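Local coordinates for extracellular solute-binding protein, family 3 (PDB 5SV6) that is of unknown function but has a periplasmic binding protein-like architecture and is probably linked to the methanol dehydrogenase system, at residues A[117-128]-A[249-259]; A[197-205]-A[219-230]. One frame throughout, in Å; residues are numbered along the deposited sequence.

How the contacts relate
Followed from the N terminus, the chain builds much of one lobe before entering residues 117-128, the first strand of contact 1. It then runs into the second lobe, where helix 197-206 is followed by strand 211-215 and helix 216-224. Contact 2 closes this short loop of 13 residues by packing 197-205 on 219-230. The chain then returns through 249-259, completing contact 1 across 120 intervening residues, so the local closure lies wholly within the long-range one. Their centres lie about 25 Å apart and the contacts do not touch, yet strand 118-133 links them: it begins in contact 1, and near its far end I131 meets A219, V223 and L230 of contact 2.

Contact 1 (A[117-128]-A[249-259]); sequences VATSDPYYKSGY and QQFEQSIAVRS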
loop_
_atom_site.group_PDB
_atom_site.type_symbol
_atom_site.label_atom_id
_atom_site.label_comp_id
_atom_site.label_asym_id
_atom_site.label_seq_id
_atom_site.Cartn_x
_atom_site.Cartn_y
_atom_site.Cartn_z
ATOM N N VAL A 117 -17.200 -0.003 -5.650
ATOM C CA VAL A 117 -17.024 1.205 -6.449
ATOM C C VAL A 117 -16.823 0.829 -7.907
ATOM O O VAL A 117 -16.701 -0.355 -8.231
ATOM C CB VAL A 117 -15.777 1.995 -5.961
ATOM C CG1 VAL A 117 -16.020 2.615 -4.591
ATOM C CG2 VAL A 117 -14.545 1.089 -5.921
ATOM N N ALA A 118 -16.807 1.819 -8.799
ATOM C CA ALA A 118 -16.287 1.569 -10.141
ATOM C C ALA A 118 -14.786 1.856 -10.132
ATOM O O ALA A 118 -14.336 2.819 -9.497
ATOM C CB ALA A 118 -17.005 2.435 -11.184
ATOM N N THR A 119 -14.007 1.026 -10.820
ATOM C CA THR A 119 -12.561 1.203 -10.831
ATOM C C THR A 119 -12.061 1.481 -12.248
ATOM O O THR A 119 -12.563 0.923 -13.222
ATOM C CB THR A 119 -11.806 -0.016 -10.251
ATOM O OG1 THR A 119 -12.337 -1.216 -10.820
ATOM C CG2 THR A 119 -11.956 -0.075 -8.737
ATOM N N SER A 120 -11.064 2.344 -12.342
ATOM C CA SER A 120 -10.486 2.714 -13.620
ATOM C C SER A 120 -9.663 1.550 -14.157
ATOM O O SER A 120 -9.426 0.561 -13.444
ATOM C CB SER A 120 -9.558 3.911 -13.414
ATOM O OG SER A 120 -8.378 3.496 -12.741
ATOM N N ASP A 121 -9.216 1.668 -15.404
ATOM C CA ASP A 121 -8.114 0.838 -15.878
ATOM C C ASP A 121 -6.997 0.956 -14.842
ATOM O O ASP A 121 -6.727 2.054 -14.330
ATOM C CB ASP A 121 -7.586 1.330 -17.238
ATOM C CG ASP A 121 -8.639 1.298 -18.333
ATOM O OD1 ASP A 121 -9.541 0.444 -18.270
ATOM O OD2 ASP A 121 -8.576 2.144 -19.257
ATOM N N PRO A 122 -6.354 -0.170 -14.504
ATOM C CA PRO A 122 -5.246 -0.122 -13.536
ATOM C C PRO A 122 -4.131 0.792 -14.041
ATOM O O PRO A 122 -3.807 0.731 -15.228
ATOM C CB PRO A 122 -4.742 -1.567 -13.491
ATOM C CG PRO A 122 -5.846 -2.399 -14.062
ATOM C CD PRO A 122 -6.584 -1.522 -15.040
ATOM N N TYR A 123 -3.566 1.637 -13.180
ATOM C CA TYR A 123 -2.472 2.495 -13.630
ATOM C C TYR A 123 -1.112 2.017 -13.125
ATOM O O TYR A 123 -0.077 2.535 -13.536
ATOM C CB TYR A 123 -2.732 3.987 -13.332
ATOM C CG TYR A 123 -2.876 4.350 -11.861
ATOM C CD1 TYR A 123 -4.112 4.297 -11.220
ATOM C CD2 TYR A 123 -1.784 4.789 -11.135
ATOM C CE1 TYR A 123 -4.240 4.640 -9.877
ATOM C CE2 TYR A 123 -1.897 5.145 -9.810
ATOM C CZ TYR A 123 -3.120 5.067 -9.179
ATOM O OH TYR A 123 -3.203 5.422 -7.852
ATOM N N TYR A 124 -1.126 1.028 -12.232
ATOM C CA TYR A 124 0.075 0.227 -11.959
ATOM C C TYR A 124 -0.238 -1.075 -11.254
ATOM O O TYR A 124 -1.347 -1.295 -10.789
ATOM C CB TYR A 124 1.149 0.998 -11.171
ATOM C CG TYR A 124 0.814 1.377 -9.728
ATOM C CD1 TYR A 124 1.509 0.814 -8.658
ATOM C CD2 TYR A 124 -0.155 2.327 -9.443
ATOM C CE1 TYR A 124 1.221 1.170 -7.342
ATOM C CE2 TYR A 124 -0.444 2.700 -8.137
ATOM C CZ TYR A 124 0.249 2.120 -7.090
ATOM O OH TYR A 124 -0.038 2.503 -5.794
ATOM N N LYS A 125 0.776 -1.918 -11.152
ATOM C CA LYS A 125 0.670 -3.153 -10.394
ATOM C C LYS A 125 1.917 -3.268 -9.521
ATOM O O LYS A 125 3.041 -3.017 -9.973
ATOM C CB LYS A 125 0.556 -4.340 -11.360
ATOM C CG LYS A 125 0.312 -5.719 -10.706
ATOM C CD LYS A 125 0.285 -6.801 -11.798
ATOM C CE LYS A 125 0.058 -8.190 -11.218
ATOM N NZ LYS A 125 -0.095 -9.202 -12.294
ATOM N N SER A 126 1.729 -3.616 -8.256
ATOM C CA SER A 126 2.884 -3.853 -7.398
ATOM C C SER A 126 2.598 -5.047 -6.505
ATOM O O SER A 126 1.610 -5.742 -6.701
ATOM C CB SER A 126 3.229 -2.602 -6.583
ATOM O OG SER A 126 4.530 -2.715 -6.035
ATOM N N GLY A 127 3.478 -5.313 -5.553
ATOM C CA GLY A 127 3.279 -6.456 -4.684
ATOM C C GLY A 127 3.821 -6.256 -3.289
ATOM O O GLY A 127 4.561 -5.306 -3.027
ATOM N N TYR A 128 3.419 -7.150 -2.391
ATOM C CA TYR A 128 4.016 -7.259 -1.070
ATOM C C TYR A 128 5.441 -7.743 -1.281
ATOM O O TYR A 128 5.711 -8.449 -2.244
ATOM C CB TYR A 128 3.209 -8.243 -0.201
ATOM C CG TYR A 128 1.939 -7.605 0.295
ATOM C CD1 TYR A 128 0.823 -7.512 -0.521
ATOM C CD2 TYR A 128 1.874 -7.043 1.566
ATOM C CE1 TYR A 128 -0.327 -6.883 -0.088
ATOM C CE2 TYR A 128 0.731 -6.422 2.010
ATOM C CZ TYR A 128 -0.365 -6.340 1.178
ATOM O OH TYR A 128 -1.511 -5.714 1.618
ATOM N N GLN A 249 -0.307 -12.031 -3.859
ATOM C CA GLN A 249 0.624 -11.086 -3.227
ATOM C C GLN A 249 0.847 -9.849 -4.090
ATOM O O GLN A 249 1.503 -8.901 -3.656
ATOM C CB GLN A 249 1.981 -11.749 -3.002
ATOM C CG GLN A 249 1.905 -13.155 -2.458
ATOM C CD GLN A 249 1.730 -13.188 -0.965
ATOM O OE1 GLN A 249 2.513 -12.592 -0.229
ATOM N NE2 GLN A 249 0.701 -13.900 -0.501
ATOM N N GLN A 250 0.329 -9.879 -5.316
ATOM C CA GLN A 250 0.489 -8.779 -6.269
ATOM C C GLN A 250 -0.881 -8.254 -6.683
ATOM O O GLN A 250 -1.779 -9.036 -6.973
ATOM C CB GLN A 250 1.263 -9.243 -7.510
ATOM C CG GLN A 250 2.707 -9.627 -7.243
ATOM C CD GLN A 250 3.434 -10.102 -8.496
ATOM O OE1 GLN A 250 2.981 -9.876 -9.621
ATOM N NE2 GLN A 250 4.584 -10.733 -8.305
ATOM N N PHE A 251 -1.040 -6.932 -6.717
ATOM C CA PHE A 251 -2.358 -6.331 -6.944
ATOM C C PHE A 251 -2.311 -5.154 -7.917
ATOM O O PHE A 251 -1.470 -4.258 -7.780
ATOM C CB PHE A 251 -2.959 -5.854 -5.613
ATOM C CG PHE A 251 -3.223 -6.973 -4.634
ATOM C CD1 PHE A 251 -4.490 -7.539 -4.537
ATOM C CD2 PHE A 251 -2.202 -7.472 -3.838
ATOM C CE1 PHE A 251 -4.732 -8.588 -3.661
ATOM C CE2 PHE A 251 -2.436 -8.523 -2.952
ATOM C CZ PHE A 251 -3.705 -9.080 -2.863
ATOM N N GLU A 252 -3.232 -5.151 -8.879
ATOM C CA GLU A 252 -3.400 -4.009 -9.771
ATOM C C GLU A 252 -4.102 -2.891 -9.007
ATOM O O GLU A 252 -5.046 -3.140 -8.251
ATOM C CB GLU A 252 -4.210 -4.392 -11.014
ATOM C CG GLU A 252 -3.466 -5.323 -11.970
ATOM C CD GLU A 252 -4.318 -5.736 -13.158
ATOM O OE1 GLU A 252 -5.559 -5.605 -13.089
ATOM O OE2 GLU A 252 -3.745 -6.170 -14.173
ATOM N N GLN A 253 -3.644 -1.661 -9.201
ATOM C CA GLN A 253 -4.238 -0.516 -8.512
ATOM C C GLN A 253 -4.982 0.417 -9.471
ATOM O O GLN A 253 -4.494 0.709 -10.561
ATOM C CB GLN A 253 -3.160 0.256 -7.752
ATOM C CG GLN A 253 -2.429 -0.600 -6.720
ATOM C CD GLN A 253 -3.350 -1.054 -5.607
ATOM O OE1 GLN A 253 -3.837 -0.237 -4.828
ATOM N NE2 GLN A 253 -3.618 -2.360 -5.546
ATOM N N SER A 254 -6.144 0.904 -9.044
ATOM C CA SER A 254 -6.990 1.759 -9.881
ATOM C C SER A 254 -7.496 2.983 -9.132
ATOM O O SER A 254 -7.513 3.006 -7.903
ATOM C CB SER A 254 -8.217 0.983 -10.364
ATOM O OG SER A 254 -7.869 -0.136 -11.160
ATOM N N ILE A 255 -7.921 3.994 -9.883
ATOM C CA ILE A 255 -8.699 5.103 -9.324
ATOM C C ILE A 255 -10.102 4.580 -9.053
ATOM O O ILE A 255 -10.595 3.761 -9.824
ATOM C CB ILE A 255 -8.830 6.255 -10.352
ATOM C CG1 ILE A 255 -7.458 6.730 -10.847
ATOM C CG2 ILE A 255 -9.633 7.403 -9.778
ATOM C CD1 ILE A 255 -6.579 7.325 -9.781
ATOM N N ALA A 256 -10.755 5.052 -7.988
ATOM C CA ALA A 256 -12.138 4.655 -7.712
ATOM C C ALA A 256 -13.074 5.851 -7.743
ATOM O O ALA A 256 -12.727 6.937 -7.262
ATOM C CB ALA A 256 -12.242 3.956 -6.356
ATOM N N VAL A 257 -14.261 5.648 -8.314
ATOM C CA VAL A 257 -15.356 6.615 -8.205
ATOM C C VAL A 257 -16.610 5.829 -7.817
ATOM O O VAL A 257 -16.601 4.603 -7.868
ATOM C CB VAL A 257 -15.603 7.350 -9.547
ATOM C CG1 VAL A 257 -14.314 7.980 -10.065
ATOM C CG2 VAL A 257 -16.162 6.390 -10.590
ATOM N N ARG A 258 -17.687 6.512 -7.431
ATOM C CA ARG A 258 -18.955 5.811 -7.183
ATOM C C ARG A 258 -19.407 5.043 -8.426
ATOM O O ARG A 258 -19.142 5.465 -9.545
ATOM C CB ARG A 258 -20.049 6.787 -6.753
ATOM C CG ARG A 258 -19.815 7.423 -5.376
ATOM C CD ARG A 258 -20.898 8.454 -5.105
ATOM N NE ARG A 258 -20.768 9.600 -6.002
ATOM C CZ ARG A 258 -19.930 10.608 -5.790
ATOM N NH1 ARG A 258 -19.151 10.599 -4.720
ATOM N NH2 ARG A 258 -19.863 11.615 -6.649
ATOM N N SER A 259 -20.089 3.918 -8.226
ATOM C CA SER A 259 -20.452 3.027 -9.335
ATOM C C SER A 259 -21.305 3.702 -10.417
ATOM O O SER A 259 -21.238 3.343 -11.596
ATOM C CB SER A 259 -21.169 1.785 -8.797
ATOM O OG SER A 259 -21.735 1.039 -9.856
#
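S126 and F251 form a hydrogen-bonded pair where strands 124-128 and 250-257 run antiparallel, their N-to-C directions 150° apart, with the non-hydrogen-bonded pairs K125-E252 and G127-Q250 on either side. A second run of pairing joins A118 to V257 and T119 to A256. Between the two runs the regular ladder is interrupted around D121 and P122, and serine side chains take over part of the bonding. S120 OG accepts from I255 N at 2.9 Å and itself donates to D121 O. S254 OG returns a bond to S120 O at 2.9 Å, reaching it from 38° above the carbonyl plane. Past the break, Y123 N resumes the pairing by donating to Q253 O at 2.9 Å. Two neighbouring strands that cross between lobes in opposite directions are the hinge expected of a type II periplasmic binding protein, and this pair fits that role. On one face of the ribbon, Q253 CB sits over the Y124 ring, offset toward its rim and 4.0 Å from the centroid, a CH-pi contact. Q253 bends at its second torsion (chi2 -65°), which turns its amide off toward D111, where NE2 is bonded. Y123 crosses I255 at about a right angle, Y123 CE1 meeting I255 CD1 at 3.6 Å, while the tyrosine OH is bonded to M108 O. On the face carrying K125, the extended lysine chain lies across E252, CG to CG 4.0 Å, and its amine makes a salt bridge with E237. E252 also leans on P122, its OE1 3.4 Å from CG of the proline. Nearer the second lobe, Q249 O accepts from Y128 N and also lies at the edge of the Y128 ring, whose CE1 is 3.9 Å from F251 CE2.

Contact 2 (A[197-205]-A[219-230]); sequences PDLLVSEVV and AARYVKSASVPL
The Y222 ring is sandwiched: D198 CB sits over the centre of one face, 3.5 Å from the centroid in a CH-pi contact, and R221 CG of its own helix is centred over the opposite face. P197 CG approaches Y222 CE2 obliquely at 4.5 Å. These groups join two helices of an alpha/beta lobe of the periplasmic binding protein fold, 197-206 and 216-224, which strand 211-215 links along the chain; the axes of 197-205 and 219-224 pass 9.0 Å apart at 37°. D198 turns its carboxylate carbon between its backbone N and carbonyl carbon (chi1 60°), leaving the CB to meet the ring. With an alanine here in place of Y222, D198 CB and R221 CG would probably lose the aromatic layer between them, leaving a gap beside P197. Farther along, V201 forks into the interface: CG2 touches A219 CB at 3.9 Å, while CG1 reaches L230 CD1 at 3.7 Å and rests near the carbonyl O of Y222. A219 also packs on I214 of strand 211-215, so the seam is tied to the sheet beneath. At the end of the seam V205 meets the chain leaving the second helix, its CG1 lying 3.8 Å from V228 CG2 and 3.3 Å from S227 OG. L230 splits its methyls there, CD1 against V205 CG2 and CD2 4.0 Å from V204 CG1.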
loop_
_atom_site.group_PDB
_atom_site.type_symbol
_atom_site.label_atom_id
_atom_site.label_comp_id
_atom_site.label_asym_id
_atom_site.label_seq_id
_atom_site.Cartn_x
_atom_site.Cartn_y
_atom_site.Cartn_z
ATOM N N PRO A 197 3.958 2.784 8.014
ATOM C CA PRO A 197 4.838 1.715 7.516
ATOM C C PRO A 197 6.337 1.989 7.693
ATOM O O PRO A 197 7.137 1.042 7.691
ATOM C CB PRO A 197 4.481 1.639 6.026
ATOM C CG PRO A 197 3.911 2.987 5.705
ATOM C CD PRO A 197 3.157 3.385 6.933
ATOM N N ASP A 198 6.721 3.259 7.819
ATOM C CA ASP A 198 8.118 3.599 8.084
ATOM C C ASP A 198 8.625 2.987 9.401
ATOM O O ASP A 198 9.807 2.687 9.547
ATOM C CB ASP A 198 8.295 5.113 8.108
ATOM C CG ASP A 198 7.459 5.775 9.176
ATOM O OD1 ASP A 198 6.218 5.639 9.126
ATOM O OD2 ASP A 198 8.044 6.423 10.071
ATOM N N LEU A 199 7.725 2.813 10.362
ATOM C CA LEU A 199 8.041 2.092 11.591
ATOM C C LEU A 199 8.471 0.649 11.298
ATOM O O LEU A 199 9.447 0.139 11.862
ATOM C CB LEU A 199 6.809 2.084 12.508
ATOM C CG LEU A 199 6.906 1.165 13.728
ATOM C CD1 LEU A 199 8.009 1.639 14.674
ATOM C CD2 LEU A 199 5.562 1.042 14.447
ATOM N N LEU A 200 7.732 -0.024 10.424
ATOM C CA LEU A 200 8.046 -1.418 10.113
ATOM C C LEU A 200 9.405 -1.553 9.420
ATOM O O LEU A 200 10.173 -2.457 9.731
ATOM C CB LEU A 200 6.932 -2.073 9.283
ATOM C CG LEU A 200 5.551 -2.093 9.957
ATOM C CD1 LEU A 200 4.515 -2.795 9.094
ATOM C CD2 LEU A 200 5.642 -2.782 11.289
ATOM N N VAL A 201 9.713 -0.648 8.498
ATOM C CA VAL A 201 11.034 -0.665 7.871
ATOM C C VAL A 201 12.127 -0.414 8.917
ATOM O O VAL A 201 13.174 -1.075 8.926
ATOM C CB VAL A 201 11.128 0.331 6.700
ATOM C CG1 VAL A 201 12.555 0.373 6.146
ATOM C CG2 VAL A 201 10.139 -0.070 5.601
ATOM N N SER A 202 11.861 0.524 9.819
ATOM C CA SER A 202 12.805 0.867 10.879
ATOM C C SER A 202 13.144 -0.312 11.788
ATOM O O SER A 202 14.265 -0.420 12.282
ATOM C CB SER A 202 12.264 2.030 11.708
ATOM O OG SER A 202 12.386 3.231 10.970
ATOM N N GLU A 203 12.167 -1.188 12.008
ATOM C CA GLU A 203 12.362 -2.387 12.828
ATOM C C GLU A 203 13.392 -3.332 12.208
ATOM O O GLU A 203 14.136 -4.008 12.917
ATOM C CB GLU A 203 11.036 -3.121 13.005
ATOM C CG GLU A 203 10.056 -2.401 13.903
ATOM C CD GLU A 203 10.522 -2.372 15.342
ATOM O OE1 GLU A 203 10.557 -3.444 15.978
ATOM O OE2 GLU A 203 10.869 -1.279 15.833
ATOM N N VAL A 204 13.414 -3.387 10.882
ATOM C CA VAL A 204 14.412 -4.184 10.174
ATOM C C VAL A 204 15.783 -3.524 10.287
ATOM O O VAL A 204 16.774 -4.177 10.604
ATOM C CB VAL A 204 14.053 -4.377 8.692
ATOM C CG1 VAL A 204 15.137 -5.217 7.979
ATOM C CG2 VAL A 204 12.677 -5.035 8.553
ATOM N N VAL A 205 15.830 -2.221 10.040
ATOM C CA VAL A 205 17.072 -1.462 10.184
ATOM C C VAL A 205 17.678 -1.642 11.577
ATOM O O VAL A 205 18.896 -1.800 11.717
ATOM C CB VAL A 205 16.845 0.033 9.892
ATOM C CG1 VAL A 205 18.052 0.862 10.312
ATOM C CG2 VAL A 205 16.516 0.233 8.423
ATOM N N ALA A 219 6.400 0.942 1.503
ATOM C CA ALA A 219 7.718 0.809 2.104
ATOM C C ALA A 219 8.821 1.465 1.291
ATOM O O ALA A 219 9.860 1.809 1.841
ATOM C CB ALA A 219 8.055 -0.656 2.339
ATOM N N ALA A 220 8.577 1.645 -0.005
ATOM C CA ALA A 220 9.646 1.922 -0.975
ATOM C C ALA A 220 10.566 3.093 -0.644
ATOM O O ALA A 220 11.784 2.946 -0.696
ATOM C CB ALA A 220 9.072 2.076 -2.390
ATOM N N ARG A 221 9.995 4.246 -0.303
ATOM C CA ARG A 221 10.828 5.411 -0.037
ATOM C C ARG A 221 11.697 5.202 1.203
ATOM O O ARG A 221 12.834 5.684 1.261
ATOM C CB ARG A 221 9.991 6.698 0.075
ATOM C CG ARG A 221 9.111 6.823 1.313
ATOM C CD ARG A 221 8.772 8.298 1.566
ATOM N NE ARG A 221 8.070 8.909 0.435
ATOM C CZ ARG A 221 7.810 10.210 0.331
ATOM N NH1 ARG A 221 8.218 11.045 1.276
ATOM N NH2 ARG A 221 7.149 10.679 -0.720
ATOM N N TYR A 222 11.177 4.448 2.171
ATOM C CA TYR A 222 11.879 4.220 3.431
ATOM C C TYR A 222 12.984 3.175 3.300
ATOM O O TYR A 222 13.994 3.225 4.011
ATOM C CB TYR A 222 10.884 3.849 4.539
ATOM C CG TYR A 222 9.723 4.824 4.604
ATOM C CD1 TYR A 222 9.905 6.112 5.088
ATOM C CD2 TYR A 222 8.456 4.463 4.156
ATOM C CE1 TYR A 222 8.845 7.029 5.131
ATOM C CE2 TYR A 222 7.380 5.370 4.202
ATOM C CZ TYR A 222 7.596 6.652 4.696
ATOM O OH TYR A 222 6.566 7.564 4.751
ATOM N N VAL A 223 12.799 2.237 2.387
ATOM C CA VAL A 223 13.867 1.301 2.047
ATOM C C VAL A 223 15.024 2.055 1.374
ATOM O O VAL A 223 16.189 1.840 1.696
ATOM C CB VAL A 223 13.374 0.161 1.135
ATOM C CG1 VAL A 223 14.557 -0.693 0.686
ATOM C CG2 VAL A 223 12.339 -0.703 1.857
ATOM N N LYS A 224 14.704 2.961 0.461
ATOM C CA LYS A 224 15.746 3.779 -0.162
ATOM C C LYS A 224 16.528 4.637 0.839
ATOM O O LYS A 224 17.758 4.655 0.827
ATOM C CB LYS A 224 15.155 4.668 -1.252
ATOM C CG LYS A 224 16.193 5.576 -1.908
ATOM C CD LYS A 224 15.562 6.372 -3.028
ATOM C CE LYS A 224 14.802 5.456 -3.970
ATOM N NZ LYS A 224 13.869 6.223 -4.841
ATOM N N SER A 225 15.819 5.340 1.710
ATOM C CA SER A 225 16.476 6.225 2.666
ATOM C C SER A 225 17.020 5.507 3.906
ATOM O O SER A 225 17.527 6.157 4.828
ATOM C CB SER A 225 15.538 7.369 3.073
ATOM O OG SER A 225 14.412 6.889 3.795
ATOM N N ALA A 226 16.923 4.176 3.926
ATOM C CA ALA A 226 17.337 3.386 5.081
ATOM C C ALA A 226 18.784 3.682 5.460
ATOM O O ALA A 226 19.609 3.949 4.592
ATOM C CB ALA A 226 17.164 1.894 4.797
ATOM N N SER A 227 19.082 3.630 6.756
ATOM C CA SER A 227 20.420 3.944 7.244
ATOM C C SER A 227 21.377 2.758 7.074
ATOM O O SER A 227 22.597 2.921 7.106
ATOM C CB SER A 227 20.378 4.444 8.696
ATOM O OG SER A 227 19.978 3.424 9.594
ATOM N N VAL A 228 20.818 1.567 6.871
ATOM C CA VAL A 228 21.621 0.409 6.489
ATOM C C VAL A 228 21.046 -0.176 5.208
ATOM O O VAL A 228 19.837 -0.093 4.982
ATOM C CB VAL A 228 21.650 -0.680 7.580
ATOM C CG1 VAL A 228 22.423 -0.198 8.799
ATOM C CG2 VAL A 228 20.233 -1.123 7.953
ATOM N N PRO A 229 21.909 -0.761 4.356
ATOM C CA PRO A 229 21.426 -1.226 3.053
ATOM C C PRO A 229 20.409 -2.351 3.224
ATOM O O PRO A 229 20.683 -3.307 3.943
ATOM C CB PRO A 229 22.692 -1.765 2.377
ATOM C CG PRO A 229 23.826 -1.132 3.106
ATOM C CD PRO A 229 23.357 -0.972 4.517
ATOM N N LEU A 230 19.257 -2.226 2.574
ATOM C CA LEU A 230 18.219 -3.246 2.673
ATOM C C LEU A 230 17.943 -3.854 1.312
ATOM O O LEU A 230 18.122 -3.207 0.278
ATOM C CB LEU A 230 16.921 -2.647 3.225
ATOM C CG LEU A 230 16.975 -1.984 4.607
ATOM C CD1 LEU A 230 15.586 -1.486 4.996
ATOM C CD2 LEU A 230 17.512 -2.928 5.680
#